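Local coordinates for protein endonuclease NucS (Thermococcus kodakarensis KOD1, PDB 5GKE) that acts as a mismatch restriction endonuclease, embracing DNA as a pair of chains and probably cutting the duplex where bases are mispaired, at residues I57-P60 and D61-L65; N76-P79 and P80-V84; A185-H188 and A189-L193; K222-L225 and E226-G229. The protein carries 1 engineered substitution. All coordinates share one frame; numbering follows the deposited sequence.

Contact 1: I57-P60 and D61-L65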
loop_
_atom_site.group_PDB
_atom_site.type_symbol
_atom_site.label_atom_id
_atom_site.label_comp_id
_atom_site.label_asym_id
_atom_site.label_seq_id
_atom_site.Cartn_x
_atom_site.Cartn_y
_atom_site.Cartn_z
ATOM N N ILE A 57 -15.020 -2.530 -9.381
ATOM C CA ILE A 57 -15.817 -2.207 -8.206
ATOM C C ILE A 57 -15.871 -0.712 -7.980
ATOM O O ILE A 57 -14.845 -0.033 -8.027
ATOM C CB ILE A 57 -15.275 -2.885 -6.946
ATOM C CG1 ILE A 57 -15.472 -4.400 -7.042
ATOM C CG2 ILE A 57 -15.957 -2.342 -5.692
ATOM C CD1 ILE A 57 -14.898 -5.135 -5.875
ATOM N N VAL A 58 -17.078 -0.199 -7.766
ATOM C CA VAL A 58 -17.245 1.181 -7.346
ATOM C C VAL A 58 -17.969 1.216 -6.014
ATOM O O VAL A 58 -19.095 0.750 -5.896
ATOM C CB VAL A 58 -18.007 2.010 -8.392
ATOM C CG1 VAL A 58 -18.065 3.484 -7.970
ATOM C CG2 VAL A 58 -17.334 1.864 -9.741
ATOM N N LYS A 59 -17.285 1.733 -5.005
ATOM C CA LYS A 59 -17.842 1.910 -3.686
ATOM C C LYS A 59 -18.565 3.255 -3.570
ATOM O O LYS A 59 -18.208 4.212 -4.251
ATOM C CB LYS A 59 -16.731 1.824 -2.639
ATOM C CG LYS A 59 -15.872 0.594 -2.729
ATOM C CD LYS A 59 -15.076 0.413 -1.457
ATOM C CE LYS A 59 -14.235 -0.841 -1.499
ATOM N NZ LYS A 59 -13.568 -1.055 -0.193
ATOM N N PRO A 60 -19.568 3.330 -2.683
ATOM C CA PRO A 60 -20.330 4.552 -2.406
ATOM C C PRO A 60 -19.449 5.763 -2.084
ATOM O O PRO A 60 -19.860 6.891 -2.343
ATOM C CB PRO A 60 -21.170 4.168 -1.184
ATOM C CG PRO A 60 -21.322 2.706 -1.264
ATOM C CD PRO A 60 -20.051 2.192 -1.881
ATOM N N ASP A 61 -18.256 5.543 -1.536
ATOM C CA ASP A 61 -17.403 6.662 -1.147
ATOM C C ASP A 61 -16.500 7.126 -2.298
ATOM O O ASP A 61 -15.613 7.972 -2.120
ATOM C CB ASP A 61 -16.573 6.303 0.088
ATOM C CG ASP A 61 -15.445 5.339 -0.213
ATOM O OD1 ASP A 61 -15.444 4.694 -1.290
ATOM O OD2 ASP A 61 -14.554 5.221 0.650
ATOM N N GLY A 62 -16.706 6.545 -3.473
ATOM C CA GLY A 62 -15.957 6.960 -4.639
ATOM C C GLY A 62 -14.767 6.083 -4.958
ATOM O O GLY A 62 -14.161 6.231 -6.017
ATOM N N SER A 63 -14.419 5.179 -4.045
ATOM C CA SER A 63 -13.349 4.218 -4.307
ATOM C C SER A 63 -13.711 3.400 -5.538
ATOM O O SER A 63 -14.859 2.974 -5.715
ATOM C CB SER A 63 -13.114 3.313 -3.106
ATOM O OG SER A 63 -12.949 4.088 -1.936
ATOM N N PHE A 64 -12.721 3.232 -6.398
ATOM C CA PHE A 64 -12.910 2.690 -7.722
ATOM C C PHE A 64 -11.792 1.688 -7.895
ATOM O O PHE A 64 -10.631 2.081 -7.819
ATOM C CB PHE A 64 -12.834 3.802 -8.782
ATOM C CG PHE A 64 -13.376 3.406 -10.127
ATOM C CD1 PHE A 64 -14.371 4.144 -10.726
ATOM C CD2 PHE A 64 -12.913 2.283 -10.775
ATOM C CE1 PHE A 64 -14.882 3.769 -11.950
ATOM C CE2 PHE A 64 -13.426 1.905 -12.000
ATOM C CZ PHE A 64 -14.408 2.641 -12.587
ATOM N N LEU A 65 -12.125 0.411 -8.103
ATOM C CA LEU A 65 -11.105 -0.639 -8.236
ATOM C C LEU A 65 -11.281 -1.462 -9.497
ATOM O O LEU A 65 -12.372 -1.949 -9.782
ATOM C CB LEU A 65 -11.133 -1.584 -7.036
ATOM C CG LEU A 65 -11.237 -0.974 -5.643
ATOM C CD1 LEU A 65 -11.358 -2.070 -4.619
ATOM C CD2 LEU A 65 -10.032 -0.124 -5.349
#
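Lys59 and Ser63 meet where a beta hairpin reverses, and the lysine side chain runs past the serine. CB begins 3.4 Å from Asp61 OD1; CG and then CD pass the CB of Ser63, CD at 3.9 Å; CE nears Leu65 CD1. Extended beyond CG, the chain delivers NZ to the second subunit, where it hydrogen-bonds to the Gln68, Lys70 and Lys71 carbonyls and His67 ND1. The loop is a type I turn from Lys59 to Gly62 with a G1 beta bulge: Gly62 N bonds to Lys59 O, while Lys59 N reaches Ser63 O at 2.8 Å. Asp61 forms an Asx turn, its OD1 taking both Ser63 N (3.0 Å) and Ser63 OG (2.6 Å) from one face of the carboxylate. Were Asp61 replaced by an alanine, both Ser63 donors would probably be left without their common acceptor, and Lys71 N of the second subunit without OD2. Further along, Val58 CG2 sits over a face of the Phe64 ring, 4.0 Å from its centroid, in a CH-pi contact. Strands 52-58 and 64-67 pair antiparallel within the PH-like domain, between strand 30-42, bonded through Val58 to Leu31, and strand 76-78, bonded through Phe64 to Gln78.

Contact 2: N76-P79 and P80-V84. With nucleotides of chain D.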
loop_
_atom_site.group_PDB
_atom_site.type_symbol
_atom_site.label_atom_id
_atom_site.label_comp_id
_atom_site.label_asym_id
_atom_site.label_seq_id
_atom_site.Cartn_x
_atom_site.Cartn_y
_atom_site.Cartn_z
ATOM N N ASN A 76 -5.674 -0.876 -11.671
ATOM C CA ASN A 76 -6.019 0.552 -11.730
ATOM C C ASN A 76 -7.042 0.888 -10.650
ATOM O O ASN A 76 -7.790 0.008 -10.184
ATOM C CB ASN A 76 -6.569 0.952 -13.098
ATOM C CG ASN A 76 -5.473 1.149 -14.148
ATOM O OD1 ASN A 76 -5.385 0.405 -15.119
ATOM N ND2 ASN A 76 -4.651 2.169 -13.959
ATOM N N TRP A 77 -7.040 2.138 -10.202
ATOM C CA TRP A 77 -7.965 2.534 -9.146
ATOM C C TRP A 77 -8.131 4.034 -9.050
ATOM O O TRP A 77 -7.342 4.798 -9.597
ATOM C CB TRP A 77 -7.506 2.007 -7.778
ATOM C CG TRP A 77 -6.274 2.729 -7.304
ATOM C CD1 TRP A 77 -6.218 3.794 -6.451
ATOM C CD2 TRP A 77 -4.933 2.461 -7.694
ATOM N NE1 TRP A 77 -4.923 4.201 -6.284
ATOM C CE2 TRP A 77 -4.108 3.398 -7.047
ATOM C CE3 TRP A 77 -4.341 1.515 -8.539
ATOM C CZ2 TRP A 77 -2.729 3.418 -7.198
ATOM C CZ3 TRP A 77 -2.966 1.534 -8.694
ATOM C CH2 TRP A 77 -2.176 2.481 -8.028
ATOM N N GLN A 78 -9.176 4.439 -8.341
ATOM C CA GLN A 78 -9.225 5.758 -7.740
ATOM C C GLN A 78 -9.549 5.593 -6.269
ATOM O O GLN A 78 -10.348 4.745 -5.906
ATOM C CB GLN A 78 -10.268 6.648 -8.416
ATOM C CG GLN A 78 -9.871 7.187 -9.771
ATOM C CD GLN A 78 -8.982 8.418 -9.680
ATOM O OE1 GLN A 78 -7.904 8.378 -9.082
ATOM N NE2 GLN A 78 -9.432 9.523 -10.287
ATOM N N PRO A 79 -8.920 6.403 -5.418
ATOM C CA PRO A 79 -9.167 6.450 -3.973
ATOM C C PRO A 79 -10.480 7.177 -3.641
ATOM O O PRO A 79 -11.014 7.863 -4.511
ATOM C CB PRO A 79 -7.938 7.196 -3.444
ATOM C CG PRO A 79 -7.501 8.046 -4.586
ATOM C CD PRO A 79 -7.786 7.254 -5.821
ATOM N N PRO A 80 -10.998 7.023 -2.403
ATOM C CA PRO A 80 -12.261 7.643 -1.981
ATOM C C PRO A 80 -12.327 9.112 -2.380
ATOM O O PRO A 80 -11.305 9.772 -2.341
ATOM C CB PRO A 80 -12.214 7.537 -0.458
ATOM C CG PRO A 80 -11.360 6.405 -0.182
ATOM C CD PRO A 80 -10.337 6.334 -1.284
ATOM N N GLY A 81 -13.497 9.608 -2.758
ATOM C CA GLY A 81 -13.620 10.989 -3.175
ATOM C C GLY A 81 -13.734 11.228 -4.671
ATOM O O GLY A 81 -14.222 12.270 -5.092
ATOM N N SER A 82 -13.293 10.279 -5.483
ATOM C CA SER A 82 -13.592 10.354 -6.898
ATOM C C SER A 82 -15.090 10.416 -7.150
ATOM O O SER A 82 -15.872 9.863 -6.382
ATOM C CB SER A 82 -12.999 9.166 -7.611
ATOM O OG SER A 82 -11.634 9.132 -7.293
ATOM N N ARG A 83 -15.477 11.144 -8.197
ATOM C CA ARG A 83 -16.859 11.190 -8.665
ATOM C C ARG A 83 -16.900 10.363 -9.914
ATOM O O ARG A 83 -16.084 10.569 -10.803
ATOM C CB ARG A 83 -17.341 12.605 -8.990
ATOM C CG ARG A 83 -17.486 13.581 -7.843
ATOM C CD ARG A 83 -18.098 14.902 -8.363
ATOM N NE ARG A 83 -18.209 15.937 -7.332
ATOM C CZ ARG A 83 -19.204 16.016 -6.449
ATOM N NH1 ARG A 83 -20.183 15.117 -6.455
ATOM N NH2 ARG A 83 -19.220 16.992 -5.549
ATOM N N VAL A 84 -17.849 9.446 -10.000
ATOM C CA VAL A 84 -17.897 8.568 -11.148
ATOM C C VAL A 84 -19.181 8.812 -11.918
ATOM O O VAL A 84 -20.180 9.286 -11.372
ATOM C CB VAL A 84 -17.793 7.091 -10.723
ATOM C CG1 VAL A 84 -19.076 6.649 -10.097
ATOM C CG2 VAL A 84 -17.464 6.213 -11.904
ATOM P P DG D 8 2.554 3.124 -9.106
ATOM O OP1 DG D 8 1.501 2.076 -9.133
ATOM O OP2 DG D 8 3.781 2.927 -9.916
ATOM O "O5'" DG D 8 1.870 4.492 -9.552
ATOM C "C5'" DG D 8 2.614 5.691 -9.575
ATOM C "C4'" DG D 8 1.785 6.841 -9.050
ATOM O "O4'" DG D 8 0.584 6.950 -9.842
ATOM C "C3'" DG D 8 1.319 6.692 -7.602
ATOM O "O3'" DG D 8 1.261 7.951 -6.975
ATOM C "C2'" DG D 8 -0.069 6.086 -7.742
ATOM C "C1'" DG D 8 -0.558 6.732 -9.028
ATOM N N9 DG D 8 -1.484 5.878 -9.756
ATOM C C8 DG D 8 -1.166 4.768 -10.496
ATOM N N7 DG D 8 -2.199 4.182 -11.020
ATOM C C5 DG D 8 -3.274 4.952 -10.594
ATOM C C6 DG D 8 -4.652 4.800 -10.850
ATOM O O6 DG D 8 -5.212 3.925 -11.523
ATOM N N1 DG D 8 -5.405 5.792 -10.229
ATOM C C2 DG D 8 -4.887 6.808 -9.454
ATOM N N2 DG D 8 -5.772 7.674 -8.946
ATOM N N3 DG D 8 -3.594 6.961 -9.205
ATOM C C4 DG D 8 -2.850 5.996 -9.806
#
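The guanine-binding site of the PH-like domain runs directly into a type II beta turn, Pro79 to Ser82, where the chain leaves strand 76-78. Across that turn Ser82 OG donates to Pro79 O at 3.1 Å, nearly along the C=O axis, and Ser82 N adds a weak bond to the same oxygen. Ser82 OG also lies close to Gln78 CB. Pro80 and Gly81 fill the two corners; at the backbone angles of Gly81 a side chain would collide with the carbonyl oxygen of Pro80. The Pro80 ring follows Pro79 directly, its CD lying beside Pro79 CB.

Strand residues just ahead of the turn hold DG8 of chain D. A chi1 of 70°, with CG between backbone N and carbonyl carbon, lays the Trp77 indole over the purine, CH2 coming within 3.4 Å of N7. At the guanine edge, O6 receives two almost straight bonds, from Trp77 N at 2.9 Å and Asn76 ND2 at 3.1 Å. Trp77 NE1 meets a DNA phosphate, and Arg72 of the second subunit makes a cation-pi contact with the indole. Gln78 OE1 and Trp77 O are modelled too close to the N2 and N1 edge of the guanine to be interpreted safely.

Two N-H groups converging on one oxygen imply a pocket that suits a base presenting a carbonyl there, and the indole cover is consistent with a base swung out of its helix.

Contact 3: A185-H188 and A189-L193. With nucleotides of chain D; nucleotides of chain C.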
loop_
_atom_site.group_PDB
_atom_site.type_symbol
_atom_site.label_atom_id
_atom_site.label_comp_id
_atom_site.label_asym_id
_atom_site.label_seq_id
_atom_site.Cartn_x
_atom_site.Cartn_y
_atom_site.Cartn_z
ATOM N N ALA A 185 13.318 -4.933 11.689
ATOM C CA ALA A 185 13.708 -3.568 11.408
ATOM C C ALA A 185 14.706 -3.485 10.264
ATOM O O ALA A 185 15.679 -4.243 10.192
ATOM C CB ALA A 185 14.268 -2.925 12.652
ATOM N N GLU A 186 14.453 -2.533 9.384
ATOM C CA GLU A 186 15.249 -2.333 8.184
ATOM C C GLU A 186 16.075 -1.040 8.261
ATOM O O GLU A 186 15.988 -0.298 9.241
ATOM C CB GLU A 186 14.327 -2.292 6.967
ATOM C CG GLU A 186 13.498 -3.550 6.786
ATOM C CD GLU A 186 12.352 -3.379 5.785
ATOM O OE1 GLU A 186 12.590 -2.860 4.669
ATOM O OE2 GLU A 186 11.210 -3.765 6.123
ATOM N N LEU A 187 16.853 -0.769 7.219
ATOM C CA LEU A 187 17.728 0.408 7.186
ATOM C C LEU A 187 16.961 1.693 7.413
ATOM O O LEU A 187 17.409 2.576 8.140
ATOM C CB LEU A 187 18.468 0.499 5.848
ATOM C CG LEU A 187 19.729 -0.341 5.726
ATOM C CD1 LEU A 187 20.277 -0.226 4.317
ATOM C CD2 LEU A 187 20.733 0.185 6.742
ATOM N N HIS A 188 15.796 1.775 6.780
ATOM C CA HIS A 188 14.880 2.898 6.917
ATOM C C HIS A 188 14.694 3.273 8.398
ATOM O O HIS A 188 14.770 4.446 8.756
ATOM C CB HIS A 188 13.550 2.515 6.251
ATOM C CG HIS A 188 12.432 3.491 6.460
ATOM N ND1 HIS A 188 11.362 3.224 7.284
ATOM C CD2 HIS A 188 12.194 4.710 5.910
ATOM C CE1 HIS A 188 10.520 4.250 7.256
ATOM N NE2 HIS A 188 11.003 5.160 6.434
ATOM N N ALA A 189 14.505 2.269 9.256
ATOM C CA ALA A 189 14.238 2.508 10.672
ATOM C C ALA A 189 15.435 3.142 11.360
ATOM O O ALA A 189 15.276 4.061 12.168
ATOM C CB ALA A 189 13.856 1.213 11.386
ATOM N N VAL A 190 16.627 2.649 11.037
ATOM C CA VAL A 190 17.843 3.120 11.690
ATOM C C VAL A 190 18.159 4.552 11.264
ATOM O O VAL A 190 18.666 5.343 12.058
ATOM C CB VAL A 190 19.025 2.180 11.398
ATOM C CG1 VAL A 190 20.212 2.575 12.217
ATOM C CG2 VAL A 190 18.637 0.733 11.768
ATOM N N ARG A 191 17.810 4.881 10.024
ATOM C CA ARG A 191 17.950 6.224 9.490
ATOM C C ARG A 191 17.035 7.190 10.218
ATOM O O ARG A 191 17.415 8.324 10.481
ATOM C CB ARG A 191 17.630 6.267 7.986
ATOM C CG ARG A 191 18.582 5.499 7.103
ATOM C CD ARG A 191 18.460 5.933 5.643
ATOM N NE ARG A 191 19.200 5.012 4.793
ATOM C CZ ARG A 191 18.654 4.053 4.048
ATOM N NH1 ARG A 191 17.335 3.892 3.999
ATOM N NH2 ARG A 191 19.440 3.262 3.329
ATOM N N GLN A 192 15.812 6.745 10.494
ATOM C CA GLN A 192 14.890 7.495 11.334
ATOM C C GLN A 192 15.526 7.768 12.707
ATOM O O GLN A 192 15.686 8.914 13.114
ATOM C CB GLN A 192 13.583 6.722 11.509
ATOM C CG GLN A 192 12.404 7.225 10.690
ATOM C CD GLN A 192 11.165 6.340 10.876
ATOM O OE1 GLN A 192 10.293 6.594 11.734
ATOM N NE2 GLN A 192 11.094 5.293 10.085
ATOM N N LEU A 193 15.900 6.692 13.394
ATOM C CA LEU A 193 16.513 6.760 14.706
ATOM C C LEU A 193 17.751 7.671 14.746
ATOM O O LEU A 193 17.857 8.527 15.605
ATOM C CB LEU A 193 16.895 5.353 15.174
ATOM C CG LEU A 193 17.505 5.294 16.584
ATOM C CD1 LEU A 193 16.561 5.954 17.585
ATOM C CD2 LEU A 193 17.827 3.857 17.019
ATOM P P DG D 5 17.956 1.365 0.883
ATOM O OP1 DG D 5 19.017 2.335 0.514
ATOM O OP2 DG D 5 17.482 1.297 2.277
ATOM O "O5'" DG D 5 16.708 1.638 -0.068
ATOM C "C5'" DG D 5 16.887 1.672 -1.477
ATOM C "C4'" DG D 5 15.547 1.676 -2.190
ATOM O "O4'" DG D 5 14.818 0.451 -1.872
ATOM C "C3'" DG D 5 14.607 2.832 -1.807
ATOM O "O3'" DG D 5 13.951 3.293 -2.965
ATOM C "C2'" DG D 5 13.626 2.156 -0.857
ATOM C "C1'" DG D 5 13.504 0.804 -1.528
ATOM N N9 DG D 5 12.906 -0.231 -0.686
ATOM C C8 DG D 5 13.102 -0.439 0.657
ATOM N N7 DG D 5 12.402 -1.439 1.133
ATOM C C5 DG D 5 11.688 -1.904 0.034
ATOM C C6 DG D 5 10.756 -2.968 -0.073
ATOM O O6 DG D 5 10.368 -3.733 0.810
ATOM N N1 DG D 5 10.266 -3.099 -1.372
ATOM C C2 DG D 5 10.637 -2.303 -2.431
ATOM N N2 DG D 5 10.064 -2.569 -3.616
ATOM N N3 DG D 5 11.508 -1.311 -2.337
ATOM C C4 DG D 5 11.991 -1.172 -1.087
ATOM P P DC C 6 7.135 4.974 11.131
ATOM O OP1 DC C 6 7.879 4.370 12.259
ATOM O OP2 DC C 6 7.711 4.905 9.773
ATOM O "O5'" DC C 6 5.699 4.281 11.121
ATOM C "C5'" DC C 6 4.907 4.334 12.297
ATOM C "C4'" DC C 6 3.540 3.732 12.063
ATOM O "O4'" DC C 6 2.907 4.375 10.931
ATOM C "C3'" DC C 6 3.529 2.246 11.747
ATOM O "O3'" DC C 6 2.330 1.687 12.251
ATOM C "C2'" DC C 6 3.558 2.239 10.223
ATOM C "C1'" DC C 6 2.651 3.420 9.921
ATOM N N1 DC C 6 2.887 4.078 8.597
ATOM C C2 DC C 6 1.837 4.180 7.681
ATOM O O2 DC C 6 0.741 3.687 7.967
ATOM N N3 DC C 6 2.052 4.803 6.497
ATOM C C4 DC C 6 3.258 5.325 6.225
ATOM N N4 DC C 6 3.428 5.930 5.043
ATOM C C5 DC C 6 4.340 5.238 7.151
ATOM C C6 DC C 6 4.110 4.620 8.315
#
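Arg191 is carried back over Leu187 by a first torsion that sets CG anti to its own carbonyl carbon (chi1 -65°), the chain then running extended as far as NE. His188, the residue after Leu187, has CG anti to the backbone N (chi1 172°), which turns the imidazole toward the side chain of Gln192, the ring and amide planes 59° apart. Leu187 CB sits over one face of the Arg191 guanidinium, toward its rim, 3.6 Å above the plane, and CD1 lies 3.7 Å from NH2. The guanidinium edge is taken up by DNA: OP2 of DG5 of chain D lies in its plane and accepts from NH1 at 3.1 Å and NH2 at 3.0 Å, a pair of bonds that limits the rotation of the group, while the bond from NH2 to OP1 is weak. A second tether, also weak, runs from Arg191 NE to Ser195 OG of the second subunit. These residues form the first turns of helix 187-204 in the beta-alpha-beta unit of the PDDEXK-type nuclease domain, with Glu186 at the N-cap and its OE2 in a salt bridge to Arg183. Backbone bonds from Arg191 N to Leu187 O and from Gln192 N to His188 O wind the helix. Gln192 belongs with Glu179 to the magnesium site, and beside it the phosphate of DC6 of chain C approaches the His188 ring at its edge, OP2 lying 3.8 Å from CE1.

Contact 4: K222-L225 and E226-G229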
loop_
_atom_site.group_PDB
_atom_site.type_symbol
_atom_site.label_atom_id
_atom_site.label_comp_id
_atom_site.label_asym_id
_atom_site.label_seq_id
_atom_site.Cartn_x
_atom_site.Cartn_y
_atom_site.Cartn_z
ATOM N N LYS A 222 21.482 -3.717 11.413
ATOM C CA LYS A 222 22.410 -3.973 12.520
ATOM C C LYS A 222 23.787 -3.377 12.221
ATOM O O LYS A 222 24.427 -2.777 13.089
ATOM C CB LYS A 222 22.533 -5.476 12.798
ATOM C CG LYS A 222 23.802 -5.876 13.551
ATOM C CD LYS A 222 23.888 -7.390 13.771
ATOM C CE LYS A 222 25.266 -7.812 14.261
ATOM N NZ LYS A 222 25.883 -8.860 13.393
ATOM N N ARG A 223 24.226 -3.535 10.979
ATOM C CA ARG A 223 25.472 -2.941 10.521
ATOM C C ARG A 223 25.469 -1.434 10.782
ATOM O O ARG A 223 26.372 -0.909 11.426
ATOM C CB ARG A 223 25.685 -3.251 9.031
ATOM C CG ARG A 223 26.895 -2.587 8.390
ATOM C CD ARG A 223 27.328 -3.314 7.113
ATOM N NE ARG A 223 26.334 -3.253 6.041
ATOM C CZ ARG A 223 25.744 -4.319 5.502
ATOM N NH1 ARG A 223 26.048 -5.537 5.933
ATOM N NH2 ARG A 223 24.850 -4.172 4.525
ATOM N N LEU A 224 24.434 -0.747 10.315
ATOM C CA LEU A 224 24.328 0.700 10.495
ATOM C C LEU A 224 24.094 1.117 11.943
ATOM O O LEU A 224 24.570 2.158 12.389
ATOM C CB LEU A 224 23.207 1.241 9.630
ATOM C CG LEU A 224 22.965 2.741 9.699
ATOM C CD1 LEU A 224 24.260 3.518 9.464
ATOM C CD2 LEU A 224 21.929 3.097 8.661
ATOM N N LEU A 225 23.340 0.304 12.667
ATOM C CA LEU A 225 23.058 0.576 14.058
ATOM C C LEU A 225 24.359 0.642 14.827
ATOM O O LEU A 225 24.666 1.641 15.470
ATOM C CB LEU A 225 22.157 -0.513 14.645
ATOM C CG LEU A 225 21.505 -0.163 15.974
ATOM C CD1 LEU A 225 20.388 0.833 15.745
ATOM C CD2 LEU A 225 20.987 -1.411 16.675
ATOM N N GLU A 226 25.123 -0.440 14.734
ATOM C CA GLU A 226 26.365 -0.586 15.467
ATOM C C GLU A 226 27.376 0.481 15.098
ATOM O O GLU A 226 27.999 1.080 15.968
ATOM C CB GLU A 226 26.948 -1.967 15.219
ATOM C CG GLU A 226 26.134 -3.066 15.857
ATOM C CD GLU A 226 26.604 -4.449 15.455
ATOM O OE1 GLU A 226 27.361 -4.555 14.463
ATOM O OE2 GLU A 226 26.216 -5.427 16.134
ATOM N N LYS A 227 27.524 0.726 13.803
ATOM C CA LYS A 227 28.439 1.748 13.332
ATOM C C LYS A 227 28.150 3.074 14.015
ATOM O O LYS A 227 29.052 3.788 14.397
ATOM C CB LYS A 227 28.344 1.891 11.806
ATOM C CG LYS A 227 28.883 3.219 11.240
ATOM C CD LYS A 227 28.867 3.224 9.702
ATOM C CE LYS A 227 29.136 4.616 9.120
ATOM N NZ LYS A 227 28.028 5.605 9.364
ATOM N N GLU A 228 26.883 3.395 14.201
ATOM C CA GLU A 228 26.541 4.721 14.691
ATOM C C GLU A 228 26.461 4.787 16.205
ATOM O O GLU A 228 26.091 5.812 16.762
ATOM C CB GLU A 228 25.229 5.176 14.073
ATOM C CG GLU A 228 25.425 5.732 12.688
ATOM C CD GLU A 228 26.344 6.924 12.696
ATOM O OE1 GLU A 228 27.103 7.088 11.717
ATOM O OE2 GLU A 228 26.292 7.704 13.677
ATOM N N GLY A 229 26.815 3.689 16.863
ATOM C CA GLY A 229 26.720 3.601 18.308
ATOM C C GLY A 229 25.292 3.696 18.822
ATOM O O GLY A 229 25.022 4.395 19.789
#
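Glu226 lies obliquely across the side chain of Lys222, its OE2 3.2 Å from the lysine CE and 3.6 Å from CG. The charges stop short of a salt bridge, for Lys222 NZ stays 4.4 Å from Glu226 OE2. Both belong to the last turns of helix 219-227, which closes in a Schellman motif at Gly229, a residue of positive phi, inside the beta-alpha-beta unit between strands 208-214 and 231-234. Glu226 N bonds to Lys222 O and Lys227 N to Arg223 O; nearer the end Glu228 N shares itself between Leu224 O at 3.2 Å and, weakly, Leu225 O. On the buried side Leu224 meets Leu187 and Val190 of helix 187-204, whereas Arg223 NE bonds to Thr161 of the second subunit. Leu224 and Glu228 point the same way side by side, CD1 4.1 Å from CG. With an alanine replacing Glu228, the Lys227 ammonium would probably be left without its salt-bridge mate and Leu224 CD1 less well flanked. A first torsion of -81° and a bend at chi2 turn the Glu228 carboxylate toward its neighbour, where OE1 takes Lys227 NZ at 2.9 Å through its anti lone pair.

From the N terminus, contact 1 closes the hairpin of strands 52-58 and 64-67, and contact 2 turns the chain out of strand 76-78. The two touch through the neighbouring strands 64-67 and 76-78 (Phe64 O to Gln78 N, 2.8 Å) and also between the turns, Asp61 O to Gly81 N. Later in the chain, contact 3 begins helix 187-204 and contact 4 ends helix 219-227 of the nuclease domain, and these touch in turn, Leu187 CD2 lying 3.7 Å from Leu224 CD2. All four follow in series, none nesting or crossing. Centres of contacts 1 and 3 are about 35 Å apart, on opposite sides of the chain's centre, yet each contact meets the second subunit.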